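Local coordinates for thioesterase domain-containing protein (Pyrococcus horikoshii, PDB 1IXL), which is of unproven function but adopts the hot-dog fold and may hydrolyse acyl-CoA thioesters, as related proteins do, at residues A[58-61]-A[67-70]; A[50-55]-A[117-122]; A[38-41]-A[46-49]; A[12-15]-A[19-22]; A[93-96]-A[101-104]. All coordinates share one frame; numbering follows the deposited sequence.

Contact 1 (A[58-61]-A[67-70]); sequences AAML and TVVL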
loop_
_atom_site.group_PDB
_atom_site.type_symbol
_atom_site.label_atom_id
_atom_site.label_comp_id
_atom_site.label_asym_id
_atom_site.label_seq_id
_atom_site.Cartn_x
_atom_site.Cartn_y
_atom_site.Cartn_z
ATOM N N ALA A 58 1.398 1.269 -0.998
ATOM C CA ALA A 58 1.534 0.902 -2.400
ATOM C C ALA A 58 0.741 1.878 -3.283
ATOM O O ALA A 58 1.191 2.294 -4.371
ATOM C CB ALA A 58 1.039 -0.554 -2.625
ATOM N N ALA A 59 -0.440 2.239 -2.804
ATOM C CA ALA A 59 -1.320 3.165 -3.503
ATOM C C ALA A 59 -0.642 4.535 -3.662
ATOM O O ALA A 59 -0.688 5.133 -4.741
ATOM C CB ALA A 59 -2.648 3.301 -2.727
HETATM N N MSE A 60 0.003 5.017 -2.601
HETATM C CA MSE A 60 0.702 6.290 -2.660
HETATM C C MSE A 60 1.813 6.209 -3.715
HETATM O O MSE A 60 2.099 7.198 -4.397
HETATM C CB MSE A 60 1.323 6.648 -1.300
HETATM C CG MSE A 60 0.335 6.819 -0.127
HETATM SE SE MSE A 60 -0.831 8.200 -0.298
HETATM C CE MSE A 60 -1.937 7.530 -1.267
ATOM N N LEU A 61 2.453 5.047 -3.854
ATOM C CA LEU A 61 3.530 4.922 -4.850
ATOM C C LEU A 61 3.021 4.696 -6.257
ATOM O O LEU A 61 3.744 4.945 -7.221
ATOM C CB LEU A 61 4.545 3.828 -4.464
ATOM C CG LEU A 61 5.261 4.135 -3.140
ATOM C CD1 LEU A 61 6.381 3.126 -2.867
ATOM C CD2 LEU A 61 5.828 5.531 -3.185
ATOM N N THR A 67 3.178 15.423 -3.056
ATOM C CA THR A 67 2.072 15.793 -2.186
ATOM C C THR A 67 0.888 14.813 -2.120
ATOM O O THR A 67 -0.161 15.161 -1.558
ATOM C CB THR A 67 1.505 17.158 -2.617
ATOM O OG1 THR A 67 1.020 17.062 -3.965
ATOM C CG2 THR A 67 2.586 18.230 -2.546
ATOM N N VAL A 68 1.023 13.606 -2.666
ATOM C CA VAL A 68 -0.127 12.687 -2.650
ATOM C C VAL A 68 -0.548 12.307 -1.219
ATOM O O VAL A 68 0.288 12.187 -0.324
ATOM C CB VAL A 68 0.166 11.402 -3.484
ATOM C CG1 VAL A 68 1.274 10.589 -2.817
ATOM C CG2 VAL A 68 -1.128 10.567 -3.646
ATOM N N VAL A 69 -1.853 12.169 -0.997
ATOM C CA VAL A 69 -2.365 11.784 0.317
ATOM C C VAL A 69 -3.567 10.859 0.146
ATOM O O VAL A 69 -4.210 10.845 -0.897
ATOM C CB VAL A 69 -2.776 13.025 1.173
ATOM C CG1 VAL A 69 -3.985 13.725 0.571
ATOM C CG2 VAL A 69 -3.086 12.590 2.578
ATOM N N LEU A 70 -3.881 10.061 1.158
ATOM C CA LEU A 70 -5.039 9.176 1.005
ATOM C C LEU A 70 -6.269 9.859 1.614
ATOM O O LEU A 70 -6.256 10.268 2.782
ATOM C CB LEU A 70 -4.779 7.828 1.685
ATOM C CG LEU A 70 -5.938 6.831 1.609
ATOM C CD1 LEU A 70 -6.293 6.541 0.134
ATOM C CD2 LEU A 70 -5.524 5.516 2.362
#

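Contact 2 (A[50-55]-A[117-122]); sequences FTFGLA and GKFYCY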
loop_
_atom_site.group_PDB
_atom_site.type_symbol
_atom_site.label_atom_id
_atom_site.label_comp_id
_atom_site.label_asym_id
_atom_site.label_seq_id
_atom_site.Cartn_x
_atom_site.Cartn_y
_atom_site.Cartn_z
ATOM N N PHE A 50 -1.875 -3.429 9.770
ATOM C CA PHE A 50 -0.592 -3.485 9.075
ATOM C C PHE A 50 -0.762 -3.814 7.593
ATOM O O PHE A 50 -0.100 -3.230 6.735
ATOM C CB PHE A 50 0.329 -4.483 9.788
ATOM C CG PHE A 50 0.692 -4.047 11.185
ATOM C CD1 PHE A 50 1.601 -3.011 11.384
ATOM C CD2 PHE A 50 0.058 -4.603 12.290
ATOM C CE1 PHE A 50 1.869 -2.531 12.654
ATOM C CE2 PHE A 50 0.317 -4.132 13.570
ATOM C CZ PHE A 50 1.223 -3.094 13.760
ATOM N N THR A 51 -1.673 -4.734 7.312
ATOM C CA THR A 51 -1.975 -5.125 5.948
ATOM C C THR A 51 -2.524 -3.919 5.193
ATOM O O THR A 51 -2.174 -3.675 4.017
ATOM C CB THR A 51 -3.017 -6.232 5.941
ATOM O OG1 THR A 51 -2.563 -7.293 6.781
ATOM C CG2 THR A 51 -3.217 -6.759 4.520
ATOM N N PHE A 52 -3.387 -3.161 5.865
ATOM C CA PHE A 52 -3.951 -1.944 5.261
ATOM C C PHE A 52 -2.842 -0.915 5.030
ATOM O O PHE A 52 -2.804 -0.265 3.987
ATOM C CB PHE A 52 -5.018 -1.323 6.177
ATOM C CG PHE A 52 -5.564 0.008 5.674
ATOM C CD1 PHE A 52 -6.733 0.059 4.923
ATOM C CD2 PHE A 52 -4.898 1.194 5.947
ATOM C CE1 PHE A 52 -7.234 1.292 4.447
ATOM C CE2 PHE A 52 -5.379 2.441 5.477
ATOM C CZ PHE A 52 -6.553 2.484 4.724
ATOM N N GLY A 53 -1.945 -0.770 6.009
ATOM C CA GLY A 53 -0.870 0.194 5.882
ATOM C C GLY A 53 -0.035 -0.142 4.666
ATOM O O GLY A 53 0.347 0.737 3.900
ATOM N N LEU A 54 0.277 -1.425 4.495
ATOM C CA LEU A 54 1.048 -1.828 3.318
ATOM C C LEU A 54 0.294 -1.466 2.037
ATOM O O LEU A 54 0.875 -0.891 1.100
ATOM C CB LEU A 54 1.336 -3.339 3.345
ATOM C CG LEU A 54 1.735 -4.004 2.015
ATOM C CD1 LEU A 54 3.074 -3.466 1.527
ATOM C CD2 LEU A 54 1.831 -5.514 2.208
ATOM N N ALA A 55 -0.989 -1.796 1.969
ATOM C CA ALA A 55 -1.750 -1.463 0.755
ATOM C C ALA A 55 -1.813 0.055 0.500
ATOM O O ALA A 55 -1.699 0.513 -0.641
ATOM C CB ALA A 55 -3.169 -2.038 0.843
ATOM N N GLY A 117 -8.856 -3.590 -2.283
ATOM C CA GLY A 117 -9.478 -2.322 -1.961
ATOM C C GLY A 117 -9.315 -1.243 -2.995
ATOM O O GLY A 117 -8.511 -1.383 -3.915
ATOM N N LYS A 118 -10.114 -0.189 -2.849
ATOM C CA LYS A 118 -10.050 0.971 -3.719
ATOM C C LYS A 118 -9.553 2.108 -2.839
ATOM O O LYS A 118 -10.081 2.323 -1.746
ATOM C CB LYS A 118 -11.426 1.331 -4.271
ATOM C CG LYS A 118 -11.914 0.402 -5.363
ATOM C CD LYS A 118 -12.930 1.106 -6.262
ATOM C CE LYS A 118 -13.687 0.086 -7.107
ATOM N NZ LYS A 118 -12.862 -1.140 -7.334
ATOM N N PHE A 119 -8.526 2.811 -3.297
ATOM C CA PHE A 119 -7.959 3.921 -2.541
ATOM C C PHE A 119 -8.120 5.210 -3.360
ATOM O O PHE A 119 -7.664 5.292 -4.505
ATOM C CB PHE A 119 -6.483 3.638 -2.239
ATOM C CG PHE A 119 -6.276 2.457 -1.319
ATOM C CD1 PHE A 119 -6.565 1.165 -1.748
ATOM C CD2 PHE A 119 -5.878 2.651 -0.001
ATOM C CE1 PHE A 119 -6.465 0.073 -0.858
ATOM C CE2 PHE A 119 -5.774 1.579 0.885
ATOM C CZ PHE A 119 -6.067 0.297 0.460
ATOM N N TYR A 120 -8.787 6.197 -2.764
ATOM C CA TYR A 120 -9.054 7.486 -3.404
ATOM C C TYR A 120 -7.989 8.446 -2.911
ATOM O O TYR A 120 -8.009 8.891 -1.754
ATOM C CB TYR A 120 -10.471 7.969 -3.048
ATOM C CG TYR A 120 -11.543 6.966 -3.421
ATOM C CD1 TYR A 120 -11.625 5.739 -2.769
ATOM C CD2 TYR A 120 -12.453 7.227 -4.452
ATOM C CE1 TYR A 120 -12.575 4.796 -3.127
ATOM C CE2 TYR A 120 -13.406 6.288 -4.820
ATOM C CZ TYR A 120 -13.460 5.075 -4.152
ATOM O OH TYR A 120 -14.382 4.121 -4.498
ATOM N N CYS A 121 -7.060 8.745 -3.817
ATOM C CA CYS A 121 -5.900 9.573 -3.546
ATOM C C CYS A 121 -5.974 10.973 -4.164
ATOM O O CYS A 121 -6.551 11.165 -5.245
ATOM C CB CYS A 121 -4.649 8.851 -4.073
ATOM S SG CYS A 121 -4.627 7.039 -3.735
ATOM N N TYR A 122 -5.371 11.938 -3.467
ATOM C CA TYR A 122 -5.374 13.325 -3.921
ATOM C C TYR A 122 -3.989 13.919 -3.988
ATOM O O TYR A 122 -3.239 13.853 -3.022
ATOM C CB TYR A 122 -6.196 14.188 -2.960
ATOM C CG TYR A 122 -7.662 13.873 -2.991
ATOM C CD1 TYR A 122 -8.497 14.448 -3.957
ATOM C CD2 TYR A 122 -8.213 12.976 -2.085
ATOM C CE1 TYR A 122 -9.856 14.134 -4.016
ATOM C CE2 TYR A 122 -9.557 12.647 -2.130
ATOM C CZ TYR A 122 -10.377 13.225 -3.095
ATOM O OH TYR A 122 -11.695 12.864 -3.160
#

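Contact 3 (A[38-41]-A[46-49]); sequences MKVD and VHGG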
loop_
_atom_site.group_PDB
_atom_site.type_symbol
_atom_site.label_atom_id
_atom_site.label_comp_id
_atom_site.label_asym_id
_atom_site.label_seq_id
_atom_site.Cartn_x
_atom_site.Cartn_y
_atom_site.Cartn_z
HETATM N N MSE A 38 3.351 -7.366 15.241
HETATM C CA MSE A 38 2.117 -7.119 14.481
HETATM C C MSE A 38 0.964 -8.040 14.891
HETATM O O MSE A 38 -0.155 -7.889 14.397
HETATM C CB MSE A 38 2.389 -7.330 12.972
HETATM C CG MSE A 38 3.178 -6.233 12.291
HETATM SE SE MSE A 38 3.630 -6.593 10.543
HETATM C CE MSE A 38 2.293 -7.053 9.906
ATOM N N LYS A 39 1.239 -9.003 15.767
ATOM C CA LYS A 39 0.222 -9.948 16.205
ATOM C C LYS A 39 -0.815 -9.362 17.158
ATOM O O LYS A 39 -0.559 -8.388 17.843
ATOM C CB LYS A 39 0.879 -11.162 16.875
ATOM C CG LYS A 39 1.414 -10.895 18.267
ATOM C CD LYS A 39 2.156 -12.111 18.814
ATOM C CE LYS A 39 2.735 -11.824 20.188
ATOM N NZ LYS A 39 3.514 -10.557 20.184
ATOM N N VAL A 40 -1.995 -9.967 17.197
ATOM C CA VAL A 40 -3.037 -9.508 18.103
ATOM C C VAL A 40 -3.398 -10.582 19.132
ATOM O O VAL A 40 -4.103 -10.305 20.081
ATOM C CB VAL A 40 -4.324 -9.079 17.343
ATOM C CG1 VAL A 40 -3.981 -7.997 16.319
ATOM C CG2 VAL A 40 -4.983 -10.275 16.677
ATOM N N ASP A 41 -2.894 -11.798 18.954
ATOM C CA ASP A 41 -3.204 -12.892 19.897
ATOM C C ASP A 41 -2.107 -13.942 19.863
ATOM O O ASP A 41 -1.143 -13.801 19.104
ATOM C CB ASP A 41 -4.558 -13.528 19.550
ATOM C CG ASP A 41 -4.615 -14.052 18.126
ATOM O OD1 ASP A 41 -5.702 -13.968 17.513
ATOM O OD2 ASP A 41 -3.591 -14.563 17.621
ATOM N N VAL A 46 -2.115 -11.561 12.549
ATOM C CA VAL A 46 -1.595 -10.225 12.288
ATOM C C VAL A 46 -2.728 -9.203 12.197
ATOM O O VAL A 46 -3.741 -9.421 11.542
ATOM C CB VAL A 46 -0.775 -10.194 10.977
ATOM C CG1 VAL A 46 -0.387 -8.733 10.633
ATOM C CG2 VAL A 46 0.487 -11.046 11.147
ATOM N N HIS A 47 -2.554 -8.077 12.867
ATOM C CA HIS A 47 -3.582 -7.047 12.841
ATOM C C HIS A 47 -3.764 -6.497 11.428
ATOM O O HIS A 47 -2.790 -6.189 10.745
ATOM C CB HIS A 47 -3.201 -5.921 13.811
ATOM C CG HIS A 47 -4.299 -4.933 14.038
ATOM N ND1 HIS A 47 -5.587 -5.309 14.339
ATOM C CD2 HIS A 47 -4.292 -3.577 14.025
ATOM C CE1 HIS A 47 -6.330 -4.226 14.502
ATOM N NE2 HIS A 47 -5.565 -3.163 14.315
ATOM N N GLY A 48 -5.021 -6.360 11.004
ATOM C CA GLY A 48 -5.331 -5.857 9.674
ATOM C C GLY A 48 -4.825 -4.446 9.417
ATOM O O GLY A 48 -4.712 -4.008 8.261
ATOM N N GLY A 49 -4.511 -3.723 10.488
ATOM C CA GLY A 49 -4.000 -2.375 10.305
ATOM C C GLY A 49 -2.676 -2.388 9.562
ATOM O O GLY A 49 -2.357 -1.465 8.805
#

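Contact 4 (A[12-15]-A[19-22]); sequences TSRI and KPIL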
loop_
_atom_site.group_PDB
_atom_site.type_symbol
_atom_site.label_atom_id
_atom_site.label_comp_id
_atom_site.label_asym_id
_atom_site.label_seq_id
_atom_site.Cartn_x
_atom_site.Cartn_y
_atom_site.Cartn_z
ATOM N N THR A 12 9.045 6.198 4.949
ATOM C CA THR A 12 8.141 5.158 5.418
ATOM C C THR A 12 8.945 3.944 5.881
ATOM O O THR A 12 9.852 3.494 5.190
ATOM C CB THR A 12 7.172 4.753 4.290
ATOM O OG1 THR A 12 6.499 5.925 3.817
ATOM C CG2 THR A 12 6.154 3.763 4.785
ATOM N N SER A 13 8.594 3.435 7.060
ATOM C CA SER A 13 9.255 2.295 7.674
ATOM C C SER A 13 9.252 1.036 6.813
ATOM O O SER A 13 8.205 0.519 6.449
ATOM C CB SER A 13 8.607 1.985 9.034
ATOM O OG SER A 13 9.182 0.820 9.592
ATOM N N ARG A 14 10.443 0.548 6.495
ATOM C CA ARG A 14 10.586 -0.648 5.684
ATOM C C ARG A 14 10.191 -1.872 6.499
ATOM O O ARG A 14 9.833 -2.908 5.950
ATOM C CB ARG A 14 12.040 -0.776 5.208
ATOM C CG ARG A 14 12.474 0.353 4.281
ATOM C CD ARG A 14 12.071 0.080 2.846
ATOM N NE ARG A 14 12.151 1.285 2.022
ATOM C CZ ARG A 14 11.164 2.169 1.893
ATOM N NH1 ARG A 14 9.986 1.991 2.532
ATOM N NH2 ARG A 14 11.366 3.249 1.138
ATOM N N ILE A 15 10.249 -1.736 7.814
ATOM C CA ILE A 15 9.937 -2.843 8.713
ATOM C C ILE A 15 8.472 -2.952 9.110
ATOM O O ILE A 15 7.952 -4.058 9.279
ATOM C CB ILE A 15 10.768 -2.731 10.004
ATOM C CG1 ILE A 15 12.254 -2.815 9.667
ATOM C CG2 ILE A 15 10.355 -3.824 11.003
ATOM C CD1 ILE A 15 12.598 -3.952 8.714
ATOM N N LYS A 19 8.665 -2.428 1.833
ATOM C CA LYS A 19 9.803 -2.102 0.982
ATOM C C LYS A 19 9.318 -2.112 -0.453
ATOM O O LYS A 19 8.862 -3.133 -0.957
ATOM C CB LYS A 19 10.905 -3.158 1.169
ATOM C CG LYS A 19 11.350 -3.328 2.623
ATOM C CD LYS A 19 12.373 -4.467 2.774
ATOM C CE LYS A 19 12.952 -4.514 4.181
ATOM N NZ LYS A 19 13.982 -5.587 4.329
ATOM N N PRO A 20 9.390 -0.964 -1.134
ATOM C CA PRO A 20 8.924 -0.941 -2.525
ATOM C C PRO A 20 9.884 -1.796 -3.356
ATOM O O PRO A 20 11.096 -1.716 -3.164
ATOM C CB PRO A 20 8.996 0.550 -2.894
ATOM C CG PRO A 20 8.958 1.266 -1.536
ATOM C CD PRO A 20 9.805 0.371 -0.676
ATOM N N ILE A 21 9.350 -2.633 -4.239
ATOM C CA ILE A 21 10.203 -3.473 -5.072
ATOM C C ILE A 21 9.992 -3.118 -6.530
ATOM O O ILE A 21 10.711 -3.588 -7.406
ATOM C CB ILE A 21 9.931 -5.000 -4.847
ATOM C CG1 ILE A 21 8.457 -5.336 -5.088
ATOM C CG2 ILE A 21 10.318 -5.384 -3.440
ATOM C CD1 ILE A 21 8.126 -6.836 -4.939
ATOM N N LEU A 22 8.999 -2.277 -6.797
ATOM C CA LEU A 22 8.747 -1.865 -8.169
ATOM C C LEU A 22 7.911 -0.600 -8.227
ATOM O O LEU A 22 6.860 -0.510 -7.587
ATOM C CB LEU A 22 8.036 -2.984 -8.947
ATOM C CG LEU A 22 7.955 -2.835 -10.480
ATOM C CD1 LEU A 22 7.556 -4.180 -11.086
ATOM C CD2 LEU A 22 6.938 -1.772 -10.875
#

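Contact 5 (A[93-96]-A[101-104]); sequences IIED and KIVE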
loop_
_atom_site.group_PDB
_atom_site.type_symbol
_atom_site.label_atom_id
_atom_site.label_comp_id
_atom_site.label_asym_id
_atom_site.label_seq_id
_atom_site.Cartn_x
_atom_site.Cartn_y
_atom_site.Cartn_z
ATOM N N ILE A 93 -3.299 2.631 -10.741
ATOM C CA ILE A 93 -4.250 3.719 -10.882
ATOM C C ILE A 93 -5.282 3.194 -11.876
ATOM O O ILE A 93 -4.924 2.794 -12.980
ATOM C CB ILE A 93 -3.590 4.978 -11.457
ATOM C CG1 ILE A 93 -2.597 5.554 -10.442
ATOM C CG2 ILE A 93 -4.657 6.019 -11.784
ATOM C CD1 ILE A 93 -1.847 6.779 -10.959
ATOM N N ILE A 94 -6.551 3.144 -11.477
ATOM C CA ILE A 94 -7.576 2.642 -12.388
ATOM C C ILE A 94 -8.450 3.757 -12.955
ATOM O O ILE A 94 -9.203 3.538 -13.912
ATOM C CB ILE A 94 -8.488 1.564 -11.734
ATOM C CG1 ILE A 94 -9.139 2.109 -10.456
ATOM C CG2 ILE A 94 -7.680 0.291 -11.459
ATOM C CD1 ILE A 94 -10.289 1.230 -9.951
ATOM N N GLU A 95 -8.353 4.944 -12.364
ATOM C CA GLU A 95 -9.094 6.101 -12.838
ATOM C C GLU A 95 -8.301 7.347 -12.528
ATOM O O GLU A 95 -7.940 7.601 -11.379
ATOM C CB GLU A 95 -10.461 6.218 -12.158
ATOM C CG GLU A 95 -11.538 5.327 -12.729
ATOM C CD GLU A 95 -12.870 5.506 -12.014
ATOM O OE1 GLU A 95 -13.439 6.618 -12.076
ATOM O OE2 GLU A 95 -13.336 4.533 -11.389
ATOM N N ASP A 96 -8.001 8.128 -13.554
ATOM C CA ASP A 96 -7.269 9.357 -13.317
ATOM C C ASP A 96 -8.250 10.500 -13.503
ATOM O O ASP A 96 -8.679 10.787 -14.619
ATOM C CB ASP A 96 -6.111 9.508 -14.293
ATOM C CG ASP A 96 -5.220 10.675 -13.935
ATOM O OD1 ASP A 96 -5.743 11.809 -13.818
ATOM O OD2 ASP A 96 -4.000 10.454 -13.755
ATOM N N LYS A 101 -7.080 10.542 -7.889
ATOM C CA LYS A 101 -6.722 9.284 -8.520
ATOM C C LYS A 101 -7.382 8.115 -7.781
ATOM O O LYS A 101 -7.345 8.059 -6.560
ATOM C CB LYS A 101 -5.206 9.112 -8.464
ATOM C CG LYS A 101 -4.420 10.356 -8.887
ATOM C CD LYS A 101 -4.470 10.546 -10.394
ATOM C CE LYS A 101 -3.582 11.703 -10.856
ATOM N NZ LYS A 101 -2.182 11.592 -10.364
ATOM N N ILE A 102 -8.007 7.203 -8.514
ATOM C CA ILE A 102 -8.619 6.035 -7.882
ATOM C C ILE A 102 -7.630 4.894 -8.129
ATOM O O ILE A 102 -7.292 4.584 -9.266
ATOM C CB ILE A 102 -9.990 5.706 -8.491
ATOM C CG1 ILE A 102 -10.960 6.858 -8.225
ATOM C CG2 ILE A 102 -10.552 4.434 -7.871
ATOM C CD1 ILE A 102 -12.328 6.694 -8.923
ATOM N N VAL A 103 -7.144 4.286 -7.055
ATOM C CA VAL A 103 -6.153 3.226 -7.180
ATOM C C VAL A 103 -6.705 1.932 -6.616
ATOM O O VAL A 103 -7.259 1.920 -5.523
ATOM C CB VAL A 103 -4.893 3.608 -6.399
ATOM C CG1 VAL A 103 -3.842 2.515 -6.511
ATOM C CG2 VAL A 103 -4.367 4.949 -6.919
ATOM N N GLU A 104 -6.579 0.850 -7.367
ATOM C CA GLU A 104 -7.052 -0.431 -6.876
ATOM C C GLU A 104 -5.816 -1.123 -6.315
ATOM O O GLU A 104 -4.731 -1.034 -6.893
ATOM C CB GLU A 104 -7.654 -1.263 -8.013
ATOM C CG GLU A 104 -8.078 -2.662 -7.578
ATOM C CD GLU A 104 -8.862 -3.395 -8.651
ATOM O OE1 GLU A 104 -8.399 -3.403 -9.817
ATOM O OE2 GLU A 104 -9.933 -3.962 -8.326
#

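Contact 1 (A[58-61]-A[67-70])
Met60 and Val68 make the closest backbone approach, their CA atoms 6.5 Å apart, where the last turn or so of helix 48-63 runs beside the beginning of strand 68-77. This is one end of the hot-dog fold, in which a long helix is wrapped by an antiparallel sheet; only a short connection separates the helix from this strand, an outermost one of the sheet within the chain. The helix and strand meet through side chains, which bridge this interval, a simple case of how a helix is fitted to its sheet.

Met60, a selenomethionine, does most of the bridging. Its CB does not aim straight at the strand, but with CG anti to the carbonyl carbon (chi1 -61°) and further bends at chi2 and chi3 the chain folds round until its end lies against residues 68-70. The selenium rests on the peptide link that follows Val69, with SE 3.8 Å from Val69 C. Val68 points its CB toward the helix, and its CG1 lies 3.8 Å from Met60 O. With an alanine here both branches are gone, and the end of Met60 would probably lose its support on that side and become freer to turn. Beyond the pair, Met60 also touches Cys121 and His9, and Val69 is hydrogen-bonded through its backbone to Tyr122 of the neighbouring strand 112-123. The methyl CE of Met60 lies against two residues of the strand, 3.9 Å from Val68 CG2 and 4.1 Å from Leu70 CB.

Contact 2 (A[50-55]-A[117-122])
The rings of Phe52 and Phe119 meet obliquely, their planes turned 42° against each other and their centroids 5.6 Å apart, so the pair is neither a parallel stack nor a T-shaped one. The two side chains come from opposite directions and slide past one another, touching near their far ends, where Phe52 CE1 lies 3.9 Å from Phe119 CE2. Phe52 reaches this place because its CG stands anti to the backbone N (chi1 175°), which carries the ring from the flank of the helix to the strand. Phe119 starts from a CB already directed at the helix.

One turn further along, Ala55 completes the seat for the second ring. Its CB presses on Phe119 CZ at 3.7 Å, and its carbonyl oxygen lies over one face of the same ring. With only a methyl at this position, the end of the Phe119 ring comes near the helix backbone.

In the hot-dog fold this is the central helix meeting the concave sheet: Phe119 of strand 112-123 also packs on Leu70, Ala73 and Val75 of strand 68-77 and on Val105 of strand 100-109, Phe52 rests on Ala73, and Ala55 reaches Val105 and Val107.

Contact 3 (A[38-41]-A[46-49])
Lys39 and Val46 face each other in a single backbone bridge, CA to CA 4.3 Å, fastened next door by a nearly straight hydrogen bond from His47 N to Met38 O (2.9 Å, 173° at the hydrogen). The bridge closes a short turn just ahead of helix 48-63, the central helix of the hot-dog fold, and His47 to Gly49 form the His-Gly-Gly sequence found at this point in many thioesterases of the family. In such relatives the start of the helix probably helps to hold the thioester; whether it does so here is not established. The carbonyl of Met38 also takes a CA-H...O contact from Val46, whose CA is 3.5 Å from Met38 O, so one oxygen holds two successive residues.

Side chains pack on two sides of this link. Met38, a selenomethionine, bends at chi3 and lays its methyl on Val46 CG1; the modelled separation is shorter than normal contact, which makes the exact place of the methyl doubtful. Val46 extends further to Val81 and Val83. On the more exposed side, Val40 and His47 cross at about a right angle: Val40 CG1 sits 3.3 Å from His47 CB and approaches the ring obliquely. With CG anti to the backbone N (chi1 -170°), the imidazole keeps CG and ND1 beside Val40 CG1 while its far end leads away from 38-41. Lys39 leads outward instead, to a salt bridge with Asp36. One face of the imidazole is met by the chain itself, with Gly49 N 3.5 Å above the ring plane and displaced toward the rim.

Contact 4 (A[12-15]-A[19-22])
The guanidinium of Arg14 carries Pro20 on one face: Pro20 CD stands over the centre of the group, 3.4 Å from Arg14 CZ, and the two side chains cross at about a right angle. Lys19 CA approaches the same flat group obliquely. The polar work of the guanidinium is done by its nitrogens, NH1 being hydrogen-bonded to Tyr57 OH and Gly18 O. Hydrogen bonds thus help to set the rotation of the plane, while the proline ring supplies a nonpolar surface against it.

The aliphatic part of Arg14 crosses Lys19 at a slant. A turn at chi2 (-84°) folds the chain, bringing Arg14 CD to 3.5 Å from Lys19 CG, while Arg14 CB lies 3.7 Å from that same carbon. Beyond CG the lysine runs fully extended, and it is its methylene stem, not its charged end, that touches the arginine. Pro20 in turn rests on Tyr57 and Leu61 of helix 48-63.

Here a loop folds back on the strand it leads into, at the surface beside the central helix of a hot-dog fold. Strand 19-24, an outermost strand of the sheet within the chain, carries a classic beta bulge in the same segment, just past Pro20: Ile21 and Leu22 together stand opposite Glu29.

Contact 5 (A[93-96]-A[101-104])
Ile94 and Ile102 touch through CG1 of the first and CG2 of the second, 3.8 Å apart, in an oblique crossing. Ile94 CG1 lies between the backbone N and the carbonyl carbon (chi1 56°), which brings it close to Ile102 O and leaves Ile94 CG2 to reach Glu104 CB at 3.8 Å. An alanine here lacks both branches, and Ile102 CG2 and the stem of Glu104 would probably be left with a gap beside them. Glu95 lies alongside Ile102, pointing the same way; beyond CG its chain is extended, and the carboxylate ends against Ile102 CD1, with Glu95 OE1 at 3.3 Å.

Ile94 belongs to a classic beta bulge in the hairpin of strands 86-97 and 100-109, whose segments run antiparallel at 164°. Ile94 and Glu95 share Ile102 as their opposite number, and Ile102 O accepts from two amides: Ile94 N at 2.7 Å, nearly along the C=O direction, and Glu95 N at 3.3 Å, in the carbonyl plane on a lone pair. Past the bulge the ordinary pattern resumes with Ile102 N bonded to Glu95 O (2.9 Å).

On the face opposite Glu95 and Ile102, Ile93 CG1 meets Val103 CG2, and Val103 packs on Ala59, Ala62 and Val63 of the central helix of the hot-dog fold. Asp96, with CG anti to the backbone N (chi1 -172°), lies beside the aliphatic stem of Lys101. Asp96 OD1 is hydrogen-bonded to Gly98 N in the turn, whereas Asp96 OD2 stays 4.0 Å from Lys101 NZ, too far for a salt bridge.

How the contacts relate
Along the chain contact 4 comes first, then contact 3, and contacts 1 and 5 both fall within the long span that contact 2 closes. Helix 48-63 is the common element: contact 3 lies at its beginning, contact 2 along its first half and contact 1 near its end, the centres of contacts 1 and 3 being about 23 Å apart. Contacts 1 and 2 use neighbouring strands of the six-stranded antiparallel sheet; contact 5 joins contact 2 through the strand pair 100-109 and 112-123. Phe50 packs on Met38 between contacts 2 and 3. Contacts 1 and 2 thus seat the helix against the sheet, contact 5 belongs to the sheet itself, contact 4 closes on an outer strand and contact 3 leads into the helix.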